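Local structure of galactokinase (Bifidobacterium longum subsp. infantis ATCC 15697 = JCM 1222 = DSM 20088, 6TEQ) at residues N180-G188 with N244-R252; Q221-L230 with F313-I322. The protein binds 2-deoxy-2-fluorogalactose and, as a GalK-type GHMP kinase, probably phosphorylates galactose at the expense of ATP. All coordinates share one frame; numbering follows the deposited sequence. Where two conformers were deposited one is given.

How the contacts relate
Contact 1 lies at the sugar site of this kinase and contact 2 away from it, each joining parts distant in sequence. The first rests on the bound 2-deoxy-2-fluorogalactose, bringing Thr187, Gly188 and Tyr248 to the pocket. Contact 2 sits on the opposite side of the chain's centre, about 33 Å from contact 1 between centres and about 19 Å between nearest atoms, so the two do not touch. Even so, the side chains of Phe223 and Phe313 in contact 2 come within about 11 Å of those of Arg40 and Glu46 respectively, both galactose-binding residues. Along the sequence the segments alternate, so the connections of the two contacts interleave.

Contact 1: residues N180-G188 with N244-R252; sequences NEMAGASTG and NDGQYAQRR. With GAF (2-deoxy-2-fluoro-alpha-D-galactopyranose), chain M.
Ser186, Tyr248 and Arg252 make the tightly packed part of this contact, while Asn244 marks its looser, exposed margin. With CG anti to the backbone N (chi1 174°), the Tyr248 ring leaves the first turn of helix 247-262 and swings across to the loop after helix 165-183. Its CE2 comes 3.3 Å from Ser186 O, and Ser186 OG lies in the ring plane at the edge. The phenol oxygen then sits between protein and sugar: Gly188 N gives Tyr248 OH a weak bond of 3.3 Å, and GAF O4 is 2.8 Å from the same OH. Gly188 N also donates weakly to GAF O3, at 3.0 Å. One helical turn further on, Arg252 bends at chi3 and brings NH1 to Ser186 OG, a 3.0 Å bond that leaves the guanidinium plane by 23°. Behind this, Asn180 grips the loop twice, OD1 accepting from Thr187 N (2.9 Å) and ND2 donating to Thr187 O (3.1 Å), a second shell that positions the loop backbone touching the sugar. At the outer end Asn244 has two deposited conformers, so the placing of its amide beside Gly184 and Ala185 in the one given is less certain; a water accepts from Ser186 N there. His47, whose backbone N also bonds the sugar, helps complete the galactose pocket characteristic of GHMP-family galactokinases.

Contact 2: residues Q221-L230 with F313-I322; sequences QEFDLDKYNL and FVRAFAQGDI
The Phe317 ring is met by two other rings, each turned differently. A chi1 of -154°, with CG roughly anti to the backbone N, carries the ring from the last turns of helix 294-318 toward segment 221-230. Phe223 lays CD1 over one face, 3.6 Å from Phe317 CE2, with the two planes inclined by 36°. Tyr228 presents its edge to the face of Phe317 in an offset edge-to-face pair at 80°, the centroids 5.2 Å apart. Tyr228 is itself sandwiched: Lys227 CG lies over one face, and Ile322 CD1 makes a CH-pi contact with the other, 4.2 Å from the centroid. Leu230 meets Ile322 tip to tip, CD1 to CG2 at 3.7 Å. With an alanine in place of Tyr228, the face of Phe317 would probably lose its edge-on partner and the Ile322 methyl its aromatic cover, opening a gap. A water joins Tyr228 OH to Phe317 O, and another links Gln221 OE1 to Val314 O, while Gln221 NE2 is held by Ser219. Gly320, pressed against Tyr228, ends the helix in a Schellman motif, and the aromatic cluster packs that helix end onto the connection between strands 218-222 and 230-236, which belong to separate sheets of this GHMP kinase.

Contact 1: residues N180-G188 with N244-R252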
loop_
_atom_site.group_PDB
_atom_site.type_symbol
_atom_site.label_atom_id
_atom_site.label_comp_id
_atom_site.label_asym_id
_atom_site.label_seq_id
_atom_site.Cartn_x
_atom_site.Cartn_y
_atom_site.Cartn_z
ATOM N N ASN A 180 6.327 0.590 11.744
ATOM C CA ASN A 180 6.595 -0.640 12.519
ATOM C C ASN A 180 6.946 -0.338 13.986
ATOM O O ASN A 180 6.368 -0.993 14.896
ATOM C CB ASN A 180 7.715 -1.455 11.923
ATOM C CG ASN A 180 7.249 -2.326 10.786
ATOM O OD1 ASN A 180 6.393 -3.179 10.927
ATOM N ND2 ASN A 180 7.942 -2.229 9.697
ATOM N N GLU A 181 7.843 0.607 14.216
ATOM C CA GLU A 181 8.514 0.764 15.515
ATOM C C GLU A 181 7.895 1.918 16.287
ATOM O O GLU A 181 7.872 1.781 17.501
ATOM C CB GLU A 181 10.016 0.953 15.365
ATOM C CG GLU A 181 10.727 -0.194 14.693
ATOM C CD GLU A 181 12.243 -0.169 14.803
ATOM O OE1 GLU A 181 12.772 0.413 15.753
ATOM O OE2 GLU A 181 12.888 -0.814 13.982
ATOM N N MET A 182 7.505 3.020 15.635
ATOM C CA MET A 182 6.876 4.155 16.365
ATOM C C MET A 182 5.367 3.902 16.542
ATOM O O MET A 182 4.864 3.961 17.723
ATOM C CB MET A 182 7.089 5.536 15.716
ATOM C CG MET A 182 6.741 6.686 16.640
ATOM S SD MET A 182 7.499 6.635 18.335
ATOM C CE MET A 182 9.219 6.900 17.877
ATOM N N ALA A 183 4.647 3.616 15.460
ATOM C CA ALA A 183 3.184 3.448 15.497
ATOM C C ALA A 183 2.825 2.024 15.967
ATOM O O ALA A 183 1.663 1.817 16.392
ATOM C CB ALA A 183 2.598 3.805 14.182
ATOM N N GLY A 184 3.766 1.072 15.883
ATOM C CA GLY A 184 3.502 -0.297 16.353
ATOM C C GLY A 184 2.617 -1.057 15.392
ATOM O O GLY A 184 1.945 -2.002 15.830
ATOM N N ALA A 185 2.601 -0.630 14.132
ATOM C CA ALA A 185 1.746 -1.199 13.075
ATOM C C ALA A 185 2.654 -2.010 12.164
ATOM O O ALA A 185 3.452 -1.438 11.439
ATOM C CB ALA A 185 1.049 -0.138 12.313
ATOM N N SER A 186 2.491 -3.305 12.179
ATOM C CA SER A 186 3.316 -4.243 11.390
ATOM C C SER A 186 3.086 -3.984 9.901
ATOM O O SER A 186 1.899 -3.950 9.458
ATOM C CB SER A 186 2.949 -5.631 11.738
ATOM O OG SER A 186 3.800 -6.514 11.076
ATOM N N THR A 187 4.150 -3.787 9.149
ATOM C CA THR A 187 4.090 -3.454 7.704
ATOM C C THR A 187 5.348 -3.966 6.983
ATOM O O THR A 187 6.495 -3.954 7.543
ATOM C CB THR A 187 3.905 -1.956 7.457
ATOM O OG1 THR A 187 3.768 -1.719 6.054
ATOM C CG2 THR A 187 5.077 -1.181 8.000
ATOM N N GLY A 188 5.115 -4.532 5.803
ATOM C CA GLY A 188 6.205 -4.823 4.888
ATOM C C GLY A 188 6.453 -3.508 4.174
ATOM O O GLY A 188 6.097 -2.463 4.693
ATOM N N ASN A 244 -3.980 -3.620 13.457
ATOM C CA ASN A 244 -3.144 -4.087 14.594
ATOM C C ASN A 244 -3.915 -5.036 15.509
ATOM O O ASN A 244 -3.558 -5.120 16.722
ATOM C CB ASN A 244 -2.690 -2.936 15.495
ATOM C CG ASN A 244 -1.502 -2.227 14.897
ATOM O OD1 ASN A 244 -1.107 -2.570 13.797
ATOM N ND2 ASN A 244 -0.915 -1.291 15.619
ATOM N N ASP A 245 -4.933 -5.696 14.978
ATOM C CA ASP A 245 -5.762 -6.664 15.742
ATOM C C ASP A 245 -5.035 -7.975 15.913
ATOM O O ASP A 245 -5.558 -8.855 16.685
ATOM C CB ASP A 245 -7.149 -6.829 15.101
ATOM C CG ASP A 245 -7.155 -7.623 13.822
ATOM O OD1 ASP A 245 -6.035 -7.876 13.241
ATOM O OD2 ASP A 245 -8.268 -7.961 13.397
ATOM N N GLY A 246 -3.894 -8.091 15.291
ATOM C CA GLY A 246 -2.945 -9.204 15.442
ATOM C C GLY A 246 -3.003 -10.152 14.253
ATOM O O GLY A 246 -2.147 -11.057 14.162
ATOM N N GLN A 247 -4.012 -10.056 13.413
ATOM C CA GLN A 247 -4.171 -11.059 12.313
ATOM C C GLN A 247 -2.972 -10.945 11.343
ATOM O O GLN A 247 -2.431 -11.970 10.916
ATOM C CB GLN A 247 -5.554 -10.870 11.652
ATOM C CG GLN A 247 -6.717 -11.150 12.604
ATOM C CD GLN A 247 -8.001 -11.265 11.813
ATOM O OE1 GLN A 247 -8.733 -10.274 11.639
ATOM N NE2 GLN A 247 -8.265 -12.465 11.291
ATOM N N TYR A 248 -2.652 -9.739 10.897
ATOM C CA TYR A 248 -1.598 -9.513 9.876
ATOM C C TYR A 248 -0.279 -9.970 10.498
ATOM O O TYR A 248 0.464 -10.717 9.887
ATOM C CB TYR A 248 -1.645 -8.045 9.436
ATOM C CG TYR A 248 -0.523 -7.630 8.491
ATOM C CD1 TYR A 248 -0.681 -7.765 7.134
ATOM C CD2 TYR A 248 0.726 -7.278 8.962
ATOM C CE1 TYR A 248 0.340 -7.427 6.248
ATOM C CE2 TYR A 248 1.750 -6.919 8.114
ATOM C CZ TYR A 248 1.581 -7.030 6.747
ATOM O OH TYR A 248 2.647 -6.694 5.980
ATOM N N ALA A 249 -0.036 -9.618 11.751
ATOM C CA ALA A 249 1.188 -10.018 12.469
ATOM C C ALA A 249 1.250 -11.531 12.533
ATOM O O ALA A 249 2.386 -12.092 12.412
ATOM C CB ALA A 249 1.223 -9.419 13.863
ATOM N N GLN A 250 0.114 -12.199 12.767
ATOM C CA GLN A 250 0.138 -13.686 12.863
ATOM C C GLN A 250 0.598 -14.231 11.499
ATOM O O GLN A 250 1.528 -15.081 11.482
ATOM C CB GLN A 250 -1.201 -14.289 13.294
ATOM C CG GLN A 250 -1.145 -15.809 13.463
ATOM C CD GLN A 250 -0.061 -16.321 14.389
ATOM O OE1 GLN A 250 -0.121 -16.127 15.617
ATOM N NE2 GLN A 250 0.959 -16.942 13.794
ATOM N N ARG A 251 0.026 -13.760 10.393
ATOM C CA ARG A 251 0.413 -14.320 9.065
ATOM C C ARG A 251 1.941 -14.229 8.906
ATOM O O ARG A 251 2.589 -15.226 8.465
ATOM C CB ARG A 251 -0.300 -13.616 7.923
ATOM C CG ARG A 251 -1.813 -13.752 7.951
ATOM C CD ARG A 251 -2.240 -15.197 7.717
ATOM N NE ARG A 251 -3.701 -15.290 7.756
ATOM C CZ ARG A 251 -4.416 -15.256 8.861
ATOM N NH1 ARG A 251 -3.847 -15.124 10.049
ATOM N NH2 ARG A 251 -5.728 -15.270 8.782
ATOM N N ARG A 252 2.509 -13.058 9.238
ATOM C CA ARG A 252 3.962 -12.872 9.185
ATOM C C ARG A 252 4.672 -13.914 10.069
ATOM O O ARG A 252 5.651 -14.494 9.590
ATOM C CB ARG A 252 4.354 -11.440 9.555
ATOM C CG ARG A 252 3.867 -10.396 8.569
ATOM C CD ARG A 252 4.514 -9.032 8.803
ATOM N NE ARG A 252 5.942 -8.992 8.602
ATOM C CZ ARG A 252 6.694 -7.912 8.730
ATOM N NH1 ARG A 252 6.187 -6.796 9.210
ATOM N NH2 ARG A 252 7.981 -7.976 8.464
HETATM C C1 GAF M . -0.419 -4.579 4.029
HETATM C C2 GAF M . 1.031 -4.235 4.293
HETATM F F2 GAF M . 1.108 -2.939 4.684
HETATM C C3 GAF M . 1.898 -4.454 3.071
HETATM O O3 GAF M . 3.240 -4.385 3.438
HETATM C C4 GAF M . 1.661 -5.868 2.461
HETATM O O4 GAF M . 2.168 -6.923 3.267
HETATM C C5 GAF M . 0.199 -6.050 2.230
HETATM O O5 GAF M . -0.502 -5.884 3.439
HETATM C C6 GAF M . -0.158 -7.405 1.654
HETATM O O6 GAF M . 0.426 -7.594 0.366
HETATM O O1 GAF M . -0.855 -3.550 3.160
HETATM O O HOH W 1 0.243 -4.543 13.573
#

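Contact 2: residues Q221-L230 with F313-I322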
loop_
_atom_site.group_PDB
_atom_site.type_symbol
_atom_site.label_atom_id
_atom_site.label_comp_id
_atom_site.label_asym_id
_atom_site.label_seq_id
_atom_site.Cartn_x
_atom_site.Cartn_y
_atom_site.Cartn_z
ATOM N N GLN A 221 6.711 -1.579 -15.316
ATOM C CA GLN A 221 5.988 -2.401 -16.286
ATOM C C GLN A 221 4.864 -1.532 -16.860
ATOM O O GLN A 221 4.136 -0.857 -16.104
ATOM C CB GLN A 221 5.406 -3.624 -15.596
ATOM C CG GLN A 221 6.460 -4.581 -15.115
ATOM C CD GLN A 221 7.170 -5.171 -16.303
ATOM O OE1 GLN A 221 6.571 -5.475 -17.329
ATOM N NE2 GLN A 221 8.453 -5.482 -16.110
ATOM N N GLU A 222 4.730 -1.546 -18.170
ATOM C CA GLU A 222 3.641 -0.832 -18.873
ATOM C C GLU A 222 2.326 -1.216 -18.201
ATOM O O GLU A 222 2.090 -2.424 -17.969
ATOM C CB GLU A 222 3.668 -1.177 -20.366
ATOM C CG GLU A 222 4.882 -0.639 -21.138
ATOM C CD GLU A 222 4.737 0.818 -21.560
ATOM O OE1 GLU A 222 3.797 1.430 -21.076
ATOM O OE2 GLU A 222 5.554 1.331 -22.391
ATOM N N PHE A 223 1.497 -0.233 -17.856
ATOM C CA PHE A 223 0.163 -0.497 -17.310
ATOM C C PHE A 223 -0.784 0.569 -17.837
ATOM O O PHE A 223 -1.254 1.423 -17.078
ATOM C CB PHE A 223 0.179 -0.633 -15.783
ATOM C CG PHE A 223 -1.080 -1.290 -15.299
ATOM C CD1 PHE A 223 -1.340 -2.614 -15.543
ATOM C CD2 PHE A 223 -2.033 -0.540 -14.603
ATOM C CE1 PHE A 223 -2.524 -3.184 -15.082
ATOM C CE2 PHE A 223 -3.193 -1.114 -14.149
ATOM C CZ PHE A 223 -3.455 -2.412 -14.441
ATOM N N ASP A 224 -0.989 0.546 -19.135
ATOM C CA ASP A 224 -1.797 1.582 -19.803
ATOM C C ASP A 224 -3.183 0.962 -20.019
ATOM O O ASP A 224 -3.365 0.220 -20.978
ATOM C CB ASP A 224 -1.153 2.013 -21.101
ATOM C CG ASP A 224 -1.974 2.998 -21.879
ATOM O OD1 ASP A 224 -3.089 3.378 -21.403
ATOM O OD2 ASP A 224 -1.427 3.460 -22.899
ATOM N N LEU A 225 -4.120 1.207 -19.121
ATOM C CA LEU A 225 -5.468 0.609 -19.243
ATOM C C LEU A 225 -6.154 1.059 -20.543
ATOM O O LEU A 225 -6.898 0.274 -21.113
ATOM C CB LEU A 225 -6.295 1.058 -18.042
ATOM C CG LEU A 225 -5.822 0.511 -16.711
ATOM C CD1 LEU A 225 -6.348 1.335 -15.580
ATOM C CD2 LEU A 225 -6.197 -0.931 -16.528
ATOM N N ASP A 226 -5.847 2.241 -21.045
ATOM C CA ASP A 226 -6.509 2.820 -22.251
ATOM C C ASP A 226 -6.095 2.033 -23.499
ATOM O O ASP A 226 -6.921 1.867 -24.411
ATOM C CB ASP A 226 -6.125 4.281 -22.432
ATOM C CG ASP A 226 -6.637 5.233 -21.349
ATOM O OD1 ASP A 226 -7.599 4.925 -20.663
ATOM O OD2 ASP A 226 -6.038 6.291 -21.205
ATOM N N LYS A 227 -4.857 1.487 -23.493
ATOM C CA LYS A 227 -4.330 0.743 -24.661
ATOM C C LYS A 227 -5.264 -0.457 -24.923
ATOM O O LYS A 227 -5.380 -0.882 -26.071
ATOM C CB LYS A 227 -2.889 0.282 -24.367
ATOM C CG LYS A 227 -2.228 -0.527 -25.465
ATOM C CD LYS A 227 -0.831 -0.971 -25.126
ATOM C CE LYS A 227 -0.283 -1.832 -26.244
ATOM N NZ LYS A 227 1.182 -1.926 -26.186
ATOM N N TYR A 228 -5.879 -1.017 -23.872
ATOM C CA TYR A 228 -6.713 -2.224 -23.956
ATOM C C TYR A 228 -8.187 -1.904 -23.690
ATOM O O TYR A 228 -8.963 -2.859 -23.522
ATOM C CB TYR A 228 -6.185 -3.289 -23.031
ATOM C CG TYR A 228 -4.713 -3.544 -23.245
ATOM C CD1 TYR A 228 -4.278 -4.286 -24.315
ATOM C CD2 TYR A 228 -3.762 -3.165 -22.329
ATOM C CE1 TYR A 228 -2.929 -4.487 -24.557
ATOM C CE2 TYR A 228 -2.420 -3.444 -22.503
ATOM C CZ TYR A 228 -1.988 -4.099 -23.638
ATOM O OH TYR A 228 -0.669 -4.336 -23.881
ATOM N N ASN A 229 -8.564 -0.626 -23.732
ATOM C CA ASN A 229 -9.977 -0.259 -23.472
ATOM C C ASN A 229 -10.465 -0.876 -22.156
ATOM O O ASN A 229 -11.575 -1.380 -22.110
ATOM C CB ASN A 229 -10.885 -0.629 -24.646
ATOM C CG ASN A 229 -10.509 0.149 -25.895
ATOM O OD1 ASN A 229 -9.923 1.218 -25.803
ATOM N ND2 ASN A 229 -10.853 -0.372 -27.064
ATOM N N LEU A 230 -9.664 -0.688 -21.108
ATOM C CA LEU A 230 -9.980 -1.221 -19.784
ATOM C C LEU A 230 -10.143 -0.096 -18.777
ATOM O O LEU A 230 -9.705 1.090 -19.000
ATOM C CB LEU A 230 -8.838 -2.105 -19.261
ATOM C CG LEU A 230 -8.450 -3.312 -20.092
ATOM C CD1 LEU A 230 -7.207 -3.999 -19.505
ATOM C CD2 LEU A 230 -9.635 -4.237 -20.177
ATOM N N PHE A 313 1.478 -12.576 -14.477
ATOM C CA PHE A 313 0.692 -11.403 -14.771
ATOM C C PHE A 313 1.502 -10.452 -15.647
ATOM O O PHE A 313 0.936 -9.828 -16.528
ATOM C CB PHE A 313 0.212 -10.761 -13.462
ATOM C CG PHE A 313 -0.720 -9.624 -13.721
ATOM C CD1 PHE A 313 -2.089 -9.788 -13.716
ATOM C CD2 PHE A 313 -0.219 -8.371 -13.946
ATOM C CE1 PHE A 313 -2.950 -8.721 -13.919
ATOM C CE2 PHE A 313 -1.079 -7.319 -14.204
ATOM C CZ PHE A 313 -2.438 -7.493 -14.204
ATOM N N VAL A 314 2.761 -10.173 -15.252
ATOM C CA VAL A 314 3.614 -9.256 -16.018
ATOM C C VAL A 314 3.642 -9.754 -17.475
ATOM O O VAL A 314 3.546 -8.940 -18.393
ATOM C CB VAL A 314 4.995 -9.200 -15.332
ATOM C CG1 VAL A 314 6.039 -8.619 -16.209
ATOM C CG2 VAL A 314 4.876 -8.421 -14.003
ATOM N N ARG A 315 3.737 -11.039 -17.689
ATOM C CA ARG A 315 3.791 -11.592 -19.054
ATOM C C ARG A 315 2.412 -11.428 -19.732
ATOM O O ARG A 315 2.353 -10.903 -20.875
ATOM C CB ARG A 315 4.173 -13.060 -19.005
ATOM C CG ARG A 315 4.104 -13.705 -20.380
ATOM C CD ARG A 315 4.349 -15.165 -20.272
ATOM N NE ARG A 315 5.746 -15.424 -20.025
ATOM C CZ ARG A 315 6.257 -16.645 -19.909
ATOM N NH1 ARG A 315 5.482 -17.732 -20.040
ATOM N NH2 ARG A 315 7.554 -16.742 -19.693
ATOM N N ALA A 316 1.334 -11.755 -19.027
ATOM C CA ALA A 316 -0.026 -11.709 -19.622
ATOM C C ALA A 316 -0.350 -10.291 -20.041
ATOM O O ALA A 316 -0.858 -10.043 -21.121
ATOM C CB ALA A 316 -1.081 -12.245 -18.697
ATOM N N PHE A 317 -0.106 -9.332 -19.141
ATOM C CA PHE A 317 -0.487 -7.954 -19.465
ATOM C C PHE A 317 0.355 -7.432 -20.623
ATOM O O PHE A 317 -0.168 -6.721 -21.494
ATOM C CB PHE A 317 -0.433 -7.058 -18.220
ATOM C CG PHE A 317 -1.347 -5.889 -18.319
ATOM C CD1 PHE A 317 -2.691 -6.030 -18.011
ATOM C CD2 PHE A 317 -0.885 -4.673 -18.794
ATOM C CE1 PHE A 317 -3.549 -4.948 -18.155
ATOM C CE2 PHE A 317 -1.738 -3.614 -18.983
ATOM C CZ PHE A 317 -3.074 -3.764 -18.692
ATOM N N ALA A 318 1.671 -7.690 -20.642
ATOM C CA ALA A 318 2.544 -7.264 -21.762
ATOM C C ALA A 318 2.082 -7.895 -23.072
ATOM O O ALA A 318 2.230 -7.271 -24.120
ATOM C CB ALA A 318 3.964 -7.659 -21.426
ATOM N N GLN A 319 1.477 -9.065 -23.026
ATOM C CA GLN A 319 0.959 -9.754 -24.222
ATOM C C GLN A 319 -0.444 -9.277 -24.588
ATOM O O GLN A 319 -0.963 -9.717 -25.622
ATOM C CB GLN A 319 0.961 -11.241 -24.039
ATOM C CG GLN A 319 2.313 -11.855 -24.069
ATOM C CD GLN A 319 2.295 -13.345 -23.883
ATOM O OE1 GLN A 319 1.285 -13.921 -23.489
ATOM N NE2 GLN A 319 3.468 -13.919 -24.006
ATOM N N GLY A 320 -1.033 -8.413 -23.768
ATOM C CA GLY A 320 -2.392 -7.937 -24.048
ATOM C C GLY A 320 -3.424 -9.037 -23.837
ATOM O O GLY A 320 -4.563 -8.933 -24.407
ATOM N N ASP A 321 -3.050 -10.041 -23.051
ATOM C CA ASP A 321 -3.901 -11.208 -22.752
ATOM C C ASP A 321 -4.690 -10.895 -21.486
ATOM O O ASP A 321 -4.329 -11.304 -20.418
ATOM C CB ASP A 321 -3.068 -12.491 -22.700
ATOM C CG ASP A 321 -3.941 -13.729 -22.687
ATOM O OD1 ASP A 321 -5.207 -13.594 -22.428
ATOM O OD2 ASP A 321 -3.347 -14.831 -22.880
ATOM N N ILE A 322 -5.697 -10.058 -21.650
ATOM C CA ILE A 322 -6.461 -9.523 -20.496
ATOM C C ILE A 322 -7.267 -10.629 -19.848
ATOM O O ILE A 322 -7.403 -10.609 -18.595
ATOM C CB ILE A 322 -7.294 -8.293 -20.885
ATOM C CG1 ILE A 322 -6.449 -7.301 -21.716
ATOM C CG2 ILE A 322 -7.906 -7.633 -19.607
ATOM C CD1 ILE A 322 -5.116 -6.870 -21.121
HETATM O O HOH W 2 3.898 -6.257 -17.852
HETATM O O HOH W 3 0.986 -3.706 -21.761
HETATM O O HOH W 4 0.153 -5.842 -25.745
#